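Local coordinates for long form salivary protein D7L (Phlebotomus duboscqi, PDB 6MT7) that binds and sequesters cysteinyl leukotrienes and a thromboxane A2 analogue, inhibiting platelet aggregation while the sand fly feeds on blood, at residues 138-141 with 142-146; 158-161 with 162-166; 203-206 with 207-211; 222-225 with 226-229. All coordinates share one frame; numbering follows the deposited sequence.

Contact 1: residues 138-141 with 142-146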
# COMPACT_ATOMS: atom_id res chain seq x y z
N THR A 138 5.62 -0.14 -16.27
CA THR A 138 6.52 1.00 -16.38
C THR A 138 7.24 1.23 -15.06
O THR A 138 6.61 1.17 -13.99
CB THR A 138 5.74 2.25 -16.79
OG1 THR A 138 5.21 2.07 -18.11
CG2 THR A 138 6.64 3.49 -16.78
N LYS A 139 8.54 1.49 -15.13
CA LYS A 139 9.32 1.75 -13.93
C LYS A 139 9.00 3.14 -13.37
O LYS A 139 8.70 4.08 -14.10
CB LYS A 139 10.82 1.65 -14.21
CG LYS A 139 11.28 0.25 -14.52
CD LYS A 139 12.76 0.06 -14.20
CE LYS A 139 13.63 1.03 -14.96
NZ LYS A 139 15.08 0.72 -14.78
N ILE A 140 9.10 3.25 -12.04
CA ILE A 140 8.93 4.53 -11.37
C ILE A 140 9.87 5.58 -11.96
O ILE A 140 9.46 6.70 -12.27
CB ILE A 140 9.14 4.38 -9.86
CG1 ILE A 140 7.94 3.65 -9.25
CG2 ILE A 140 9.37 5.74 -9.21
CD1 ILE A 140 8.15 3.15 -7.84
N SER A 141 11.14 5.22 -12.15
CA SER A 141 12.09 6.21 -12.67
C SER A 141 11.66 6.71 -14.04
O SER A 141 11.68 7.91 -14.31
CB SER A 141 13.51 5.64 -12.75
OG SER A 141 13.56 4.40 -13.44
N ASP A 142 11.24 5.79 -14.92
CA ASP A 142 10.87 6.20 -16.27
C ASP A 142 9.60 7.05 -16.27
O ASP A 142 9.50 8.02 -17.02
CB ASP A 142 10.71 4.96 -17.15
CG ASP A 142 12.04 4.27 -17.41
OD1 ASP A 142 13.04 4.99 -17.60
OD2 ASP A 142 12.09 3.02 -17.42
N PHE A 143 8.64 6.72 -15.41
CA PHE A 143 7.41 7.50 -15.35
C PHE A 143 7.65 8.86 -14.73
O PHE A 143 7.16 9.89 -15.22
CB PHE A 143 6.33 6.75 -14.55
CG PHE A 143 5.04 7.51 -14.42
CD1 PHE A 143 4.13 7.54 -15.47
CD2 PHE A 143 4.74 8.20 -13.26
CE1 PHE A 143 2.94 8.24 -15.36
CE2 PHE A 143 3.55 8.92 -13.14
CZ PHE A 143 2.65 8.93 -14.20
N CYS A 144 8.37 8.89 -13.60
CA CYS A 144 8.59 10.13 -12.89
C CYS A 144 9.58 11.05 -13.60
O CYS A 144 9.54 12.26 -13.39
CB CYS A 144 9.05 9.83 -11.47
SG CYS A 144 7.73 9.11 -10.48
N ASN A 145 10.44 10.49 -14.46
CA ASN A 145 11.36 11.30 -15.25
C ASN A 145 10.66 12.03 -16.38
O ASN A 145 11.24 12.95 -16.97
CB ASN A 145 12.47 10.43 -15.84
CG ASN A 145 13.57 10.15 -14.84
OD1 ASN A 145 13.69 10.82 -13.82
ND2 ASN A 145 14.39 9.15 -15.14
N ALA A 146 9.42 11.67 -16.68
CA ALA A 146 8.66 12.31 -17.74
C ALA A 146 7.80 13.44 -17.20
O ALA A 146 7.44 13.45 -16.02
CB ALA A 146 7.79 11.28 -18.47
O HOH W 1 9.89 1.57 -17.57
O HOH W 2 15.16 4.75 -15.39
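Lys139 and Asp142 each turn CG away from their own carbonyl carbon (chi1 -68° and -69°), and a bend at chi3 of the lysine brings its CE to 3.5 Å from OD2 of Asp142. The pair marks the first turn of helix 140-144, with Lys139 as N-cap, in a protein of the odorant-binding PBP/GOBP family. The charges do not meet: Lys139 NZ stays 4.6 Å from Asp142 OD2. Instead a water accepts from Lys139 N and donates to Asp142 OD2 at 2.6 Å, so the carboxylate indirectly serves an amide at the helix start, where the helix dipole would probably favour its negative charge. A second water donates to OD1 of Asp142 and to OG of Ser141, whose main partner is Asp225.

The turn is closed by Phe143 N bonding to Lys139 O at 2.9 Å and by a nearly straight bond from Cys144 N to Ile140 O, 2.8 Å long. At the start of the turn, CG2 of Thr138 lies 4.0 Å from CB of Phe143, the two side chains crossing at about a right angle. Cys144 continues into the disulfide with Cys160, and on the buried side its SG rests 4.0 Å from CG2 of Ile140.

Contact 2: residues 158-161 with 162-166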
# COMPACT_ATOMS: atom_id res chain seq x y z
N HIS A 158 12.76 14.80 -6.40
CA HIS A 158 12.29 13.43 -6.22
C HIS A 158 10.83 13.39 -5.79
O HIS A 158 10.42 12.45 -5.09
CB HIS A 158 13.14 12.69 -5.17
CG HIS A 158 14.62 12.87 -5.35
ND1 HIS A 158 15.32 12.29 -6.38
CD2 HIS A 158 15.52 13.57 -4.62
CE1 HIS A 158 16.60 12.62 -6.28
NE2 HIS A 158 16.74 13.40 -5.22
N ALA A 159 10.05 14.38 -6.20
CA ALA A 159 8.68 14.50 -5.69
C ALA A 159 7.81 13.33 -6.13
O ALA A 159 7.02 12.80 -5.34
CB ALA A 159 8.07 15.82 -6.14
N CYS A 160 7.93 12.94 -7.39
CA CYS A 160 7.14 11.85 -7.93
C CYS A 160 7.67 10.51 -7.43
O CYS A 160 6.90 9.66 -6.97
CB CYS A 160 7.16 11.93 -9.46
SG CYS A 160 6.35 10.60 -10.38
N SER A 161 8.99 10.32 -7.49
CA SER A 161 9.59 9.05 -7.10
C SER A 161 9.29 8.72 -5.64
O SER A 161 8.99 7.57 -5.30
CB SER A 161 11.11 9.09 -7.32
OG SER A 161 11.42 8.91 -8.69
N ALA A 162 9.36 9.73 -4.77
CA ALA A 162 9.10 9.47 -3.35
C ALA A 162 7.67 9.00 -3.13
O ALA A 162 7.42 8.17 -2.24
CB ALA A 162 9.38 10.73 -2.52
N TYR A 163 6.73 9.52 -3.91
CA TYR A 163 5.35 9.05 -3.80
C TYR A 163 5.24 7.58 -4.23
O TYR A 163 4.66 6.76 -3.52
CB TYR A 163 4.40 9.93 -4.62
CG TYR A 163 3.02 9.30 -4.69
CD1 TYR A 163 2.14 9.42 -3.62
CD2 TYR A 163 2.63 8.53 -5.78
CE1 TYR A 163 0.91 8.81 -3.65
CE2 TYR A 163 1.41 7.90 -5.81
CZ TYR A 163 0.54 8.05 -4.74
OH TYR A 163 -0.69 7.43 -4.76
N TYR A 164 5.80 7.23 -5.39
CA TYR A 164 5.60 5.87 -5.87
C TYR A 164 6.40 4.84 -5.09
O TYR A 164 6.01 3.67 -5.02
CB TYR A 164 5.90 5.79 -7.37
CG TYR A 164 4.72 6.31 -8.16
CD1 TYR A 164 3.58 5.53 -8.31
CD2 TYR A 164 4.71 7.59 -8.68
CE1 TYR A 164 2.47 6.00 -9.01
CE2 TYR A 164 3.62 8.07 -9.37
CZ TYR A 164 2.50 7.27 -9.53
OH TYR A 164 1.41 7.76 -10.22
N TYR A 165 7.52 5.25 -4.48
CA TYR A 165 8.19 4.39 -3.51
C TYR A 165 7.45 4.32 -2.18
O TYR A 165 7.85 3.54 -1.32
CB TYR A 165 9.61 4.88 -3.24
CG TYR A 165 10.55 4.84 -4.41
CD1 TYR A 165 10.48 3.82 -5.36
CD2 TYR A 165 11.52 5.81 -4.56
CE1 TYR A 165 11.38 3.79 -6.44
CE2 TYR A 165 12.41 5.80 -5.63
CZ TYR A 165 12.33 4.79 -6.56
OH TYR A 165 13.23 4.79 -7.62
N ARG A 166 6.38 5.11 -2.02
CA ARG A 166 5.62 5.18 -0.78
C ARG A 166 6.50 5.58 0.40
O ARG A 166 6.37 5.06 1.51
CB ARG A 166 4.84 3.89 -0.49
CG ARG A 166 3.43 3.90 -1.10
CD ARG A 166 3.49 3.80 -2.63
NE ARG A 166 2.16 3.78 -3.24
CZ ARG A 166 1.94 3.57 -4.54
NH1 ARG A 166 2.96 3.37 -5.38
NH2 ARG A 166 0.70 3.55 -5.02
O HOH W 3 13.26 6.91 -9.34
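A Schellman motif ends helix 159-164, and in the turns before it Cys160 meets Tyr164 and Ser161 meets Tyr165. Arg166 takes a positive phi (57°), and its N bonds back to Tyr163 O at 2.8 Å. Its side chain also returns to the helix end: NH1 donates to Tyr164 O at 3.1 Å, with that oxygen lying in the guanidinium plane, while NH2 makes a salt bridge with Asp9.

With SG opposite its backbone N (chi1 175°), Cys160 sends its sulfur up the helix to the edge of the Tyr164 ring, 3.8 Å from CD2. The ring normal is 79° from the line to the sulfur, so this is an edge-on sulfur-aromatic contact made by a sulfur of the Cys160-Cys144 disulfide. One face of the same ring receives CD2 of Tyr163, 3.6 Å above the plane and over the centre, while the Tyr164 hydroxyl is held by the backbone N of Lys134.

One residue further along, Ser161 O accepts from Tyr165 N at 2.9 Å, and the Tyr165 ring stands obliquely to this carbonyl, CD2 being 3.2 Å from Ser161 O. Ser161 OG, bonded to Glu150, also receives a hydrogen bond from a water that lies 2.7 Å from Tyr165 OH.

Contact 3: residues 203-206 with 207-211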
# COMPACT_ATOMS: atom_id res chain seq x y z
N CYS A 203 6.82 19.27 -1.47
CA CYS A 203 7.65 18.19 -1.98
C CYS A 203 9.04 18.16 -1.35
O CYS A 203 9.79 17.21 -1.61
CB CYS A 203 7.74 18.27 -3.50
SG CYS A 203 8.43 19.81 -4.17
N LYS A 204 9.41 19.15 -0.53
CA LYS A 204 10.68 19.04 0.17
C LYS A 204 10.65 17.91 1.20
O LYS A 204 11.70 17.35 1.52
CB LYS A 204 11.03 20.36 0.85
CG LYS A 204 11.14 21.53 -0.11
CD LYS A 204 12.25 21.32 -1.11
CE LYS A 204 12.51 22.58 -1.92
NZ LYS A 204 13.11 22.28 -3.24
N VAL A 205 9.47 17.58 1.73
CA VAL A 205 9.33 16.36 2.52
C VAL A 205 9.71 15.15 1.68
O VAL A 205 10.46 14.27 2.12
CB VAL A 205 7.91 16.22 3.08
CG1 VAL A 205 7.78 14.91 3.87
CG2 VAL A 205 7.55 17.39 3.96
N ALA A 206 9.20 15.10 0.45
CA ALA A 206 9.52 14.00 -0.45
C ALA A 206 11.02 13.91 -0.70
O ALA A 206 11.61 12.82 -0.61
CB ALA A 206 8.76 14.18 -1.77
N ASP A 207 11.65 15.04 -1.01
CA ASP A 207 13.08 15.03 -1.30
C ASP A 207 13.89 14.63 -0.08
O ASP A 207 14.88 13.90 -0.19
CB ASP A 207 13.52 16.39 -1.81
CG ASP A 207 13.25 16.58 -3.29
OD1 ASP A 207 12.35 15.89 -3.82
OD2 ASP A 207 13.93 17.41 -3.92
N THR A 208 13.50 15.12 1.10
CA THR A 208 14.24 14.78 2.31
C THR A 208 14.14 13.29 2.61
O THR A 208 15.15 12.66 2.95
CB THR A 208 13.75 15.63 3.48
OG1 THR A 208 13.80 17.01 3.12
CG2 THR A 208 14.63 15.42 4.71
N MSE A 209 12.96 12.71 2.46
CA MSE A 209 12.82 11.26 2.63
C MSE A 209 13.68 10.48 1.64
O MSE A 209 14.38 9.54 2.02
CB MSE A 209 11.35 10.82 2.50
CG MSE A 209 10.47 11.38 3.62
SE MSE A 209 10.81 10.40 5.30
CE MSE A 209 10.51 8.63 4.63
N TYR A 210 13.60 10.88 0.37
CA TYR A 210 14.38 10.21 -0.66
C TYR A 210 15.87 10.25 -0.34
O TYR A 210 16.54 9.21 -0.33
CB TYR A 210 14.09 10.88 -2.02
CG TYR A 210 14.75 10.23 -3.21
CD1 TYR A 210 16.10 10.44 -3.49
CD2 TYR A 210 14.02 9.41 -4.07
CE1 TYR A 210 16.71 9.83 -4.59
CE2 TYR A 210 14.63 8.81 -5.17
CZ TYR A 210 15.96 9.03 -5.42
OH TYR A 210 16.55 8.44 -6.52
N ASN A 211 16.41 11.45 -0.08
CA ASN A 211 17.84 11.59 0.15
C ASN A 211 18.27 10.88 1.43
O ASN A 211 19.38 10.35 1.50
CB ASN A 211 18.22 13.06 0.21
CG ASN A 211 18.04 13.75 -1.13
OD1 ASN A 211 18.19 13.13 -2.17
ND2 ASN A 211 17.72 15.04 -1.10
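Thr208 binds Lys204 twice through a single oxygen, an example of a helical threonine bonding to the carbonyl one turn back. Its OG1 donates to Lys204 O at 2.7 Å, and its backbone N donates to the same oxygen at 2.9 Å. The two donors come from opposite faces of the carbonyl plane, each tilted by roughly 30°. The hydroxyl gets there because OG1 is turned away from the threonine's own carbonyl carbon (chi1 -54°) and beside its backbone N, facing the preceding turn of helix 203-216.

Next to this pair, Met209, present as selenomethionine, lays its CG 4.4 Å from CG1 of Val205. Its chain then bends at chi2 and chi3 and leaves for helix 187-196, where it touches Phe190 and Cys193.

Further out, Asp207 bonds through N to Cys203 O at 2.9 Å and directs its carboxylate out of the helix. OD2 takes the backbone N of Gln157 and OD1 that of His158, both just ahead of helix 159-164. Lys204 NZ is 5.0 Å from Asp207 OD2 but is paired with Asp155. Cys203, disulfide-bonded to Cys156, ties the helix to the same segment.

The buried carboxylate of Asp207 thus accepts two amide protons, with an ammonium group nearby, surroundings that would probably stabilise its negative charge.

Contact 4: residues 222-225 with 226-229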
# COMPACT_ATOMS: atom_id res chain seq x y z
N LYS A 222 17.04 1.84 -5.59
CA LYS A 222 17.25 1.17 -6.87
C LYS A 222 16.47 -0.14 -6.93
O LYS A 222 15.89 -0.48 -7.97
CB LYS A 222 18.74 0.92 -7.11
CG LYS A 222 19.57 2.18 -7.25
CD LYS A 222 20.86 1.90 -8.01
CE LYS A 222 21.66 3.16 -8.28
NZ LYS A 222 22.83 3.27 -7.35
N ILE A 223 16.46 -0.89 -5.83
CA ILE A 223 15.73 -2.16 -5.79
C ILE A 223 14.23 -1.93 -5.94
O ILE A 223 13.55 -2.64 -6.70
CB ILE A 223 16.07 -2.93 -4.50
CG1 ILE A 223 17.54 -3.36 -4.52
CG2 ILE A 223 15.15 -4.14 -4.33
CD1 ILE A 223 18.01 -3.97 -3.22
N LEU A 224 13.68 -0.92 -5.25
CA LEU A 224 12.27 -0.59 -5.44
C LEU A 224 11.99 -0.20 -6.89
O LEU A 224 10.96 -0.58 -7.45
CB LEU A 224 11.84 0.54 -4.52
CG LEU A 224 11.64 0.22 -3.04
CD1 LEU A 224 11.10 1.46 -2.32
CD2 LEU A 224 10.73 -1.00 -2.85
N ASP A 225 12.89 0.57 -7.50
CA ASP A 225 12.66 0.96 -8.89
C ASP A 225 12.68 -0.26 -9.80
O ASP A 225 11.83 -0.38 -10.70
CB ASP A 225 13.70 1.99 -9.32
CG ASP A 225 13.36 2.63 -10.65
OD1 ASP A 225 12.17 2.97 -10.86
OD2 ASP A 225 14.28 2.80 -11.48
N ASN A 226 13.63 -1.18 -9.57
CA ASN A 226 13.71 -2.40 -10.36
C ASN A 226 12.47 -3.27 -10.18
O ASN A 226 12.02 -3.92 -11.14
CB ASN A 226 14.99 -3.14 -9.97
CG ASN A 226 15.07 -4.54 -10.53
OD1 ASN A 226 14.54 -5.49 -9.94
ND2 ASN A 226 15.76 -4.69 -11.65
N GLN A 227 11.88 -3.27 -8.99
CA GLN A 227 10.64 -4.01 -8.74
C GLN A 227 9.40 -3.29 -9.24
O GLN A 227 8.33 -3.91 -9.28
CB GLN A 227 10.46 -4.27 -7.24
CG GLN A 227 11.48 -5.19 -6.63
CD GLN A 227 11.36 -5.25 -5.13
OE1 GLN A 227 10.63 -4.46 -4.51
NE2 GLN A 227 12.09 -6.17 -4.52
N SER A 228 9.51 -2.02 -9.60
CA SER A 228 8.33 -1.17 -9.76
C SER A 228 7.45 -1.39 -10.99
O SER A 228 6.31 -0.91 -10.98
CB SER A 228 8.75 0.31 -9.71
OG SER A 228 9.45 0.74 -10.88
N PRO A 229 7.90 -2.05 -12.07
CA PRO A 229 6.96 -2.23 -13.20
C PRO A 229 5.65 -2.88 -12.78
O PRO A 229 4.58 -2.44 -13.24
CB PRO A 229 7.76 -3.09 -14.18
CG PRO A 229 9.16 -2.69 -13.94
CD PRO A 229 9.24 -2.56 -12.43
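Residues 222-225 run without a break into 226-229, through the end of helix 220-227 and into the loop that follows, and the backbone bonding changes along the way. Asn226 N reaches Lys222 O and Gln227 N reaches Ile223 O, both at 2.9 Å and both in the regular alpha-helical pattern. The next amide tightens the spiral: Ser228 N donates to Asp225 O, three residues back, at 3.0 Å and from above the carbonyl plane rather than along a lone pair.

Asp225 O has a second donor in the Ser228 hydroxyl, whose OG lies 2.6 Å away. A chi1 of 72° sets this OG between the serine's own backbone N and carbonyl carbon, folded back over the turn, where it also accepts from the backbone N of Ile140. OD1 of Asp225 comes to 3.5 Å from the same OG, and its OD2 is bound by Ser141, so both side chains at this end face helix 140-144.

On another side of the helix, Gln227 is extended beyond CG and runs alongside Ile223, pointing the same way. Its NE2 packs against CG2 of Ile223 at 3.7 Å, while OE1 touches CD2 of Leu224 at 3.8 Å; the leucine and glutamine chains pass at a slant. These are packing contacts that set the amide against aliphatic branches.

Pro229 follows, its side chain about 7 Å from that of Lys136, which probably contributes to the thromboxane A2 and leukotriene C4 binding site. Residues 225-228 form a type I turn at the helix C terminus, its i to i-3 bond doubled by the serine hydroxyl.

In the fold
From the N terminus the four contacts run in series, none nesting or crossing, and each closes only a helical turn. Contact 1 starts helix 140-144 and contact 2 covers helix 159-164; the disulfide and the Ile140 side chain join them. Contact 3, in helix 203-216, touches contact 2 on another side through close-packed alanines, Ala162 and Ala206, and through the stacked rings of His158 and Tyr210. Contact 4 ends helix 220-227, bonding to contact 1 and packing Leu224 and Asp225 against Tyr165 of contact 2. Contact 2 therefore touches all three others, whereas contact 3 stays about 7 Å, nearest atoms, from contacts 1 and 4.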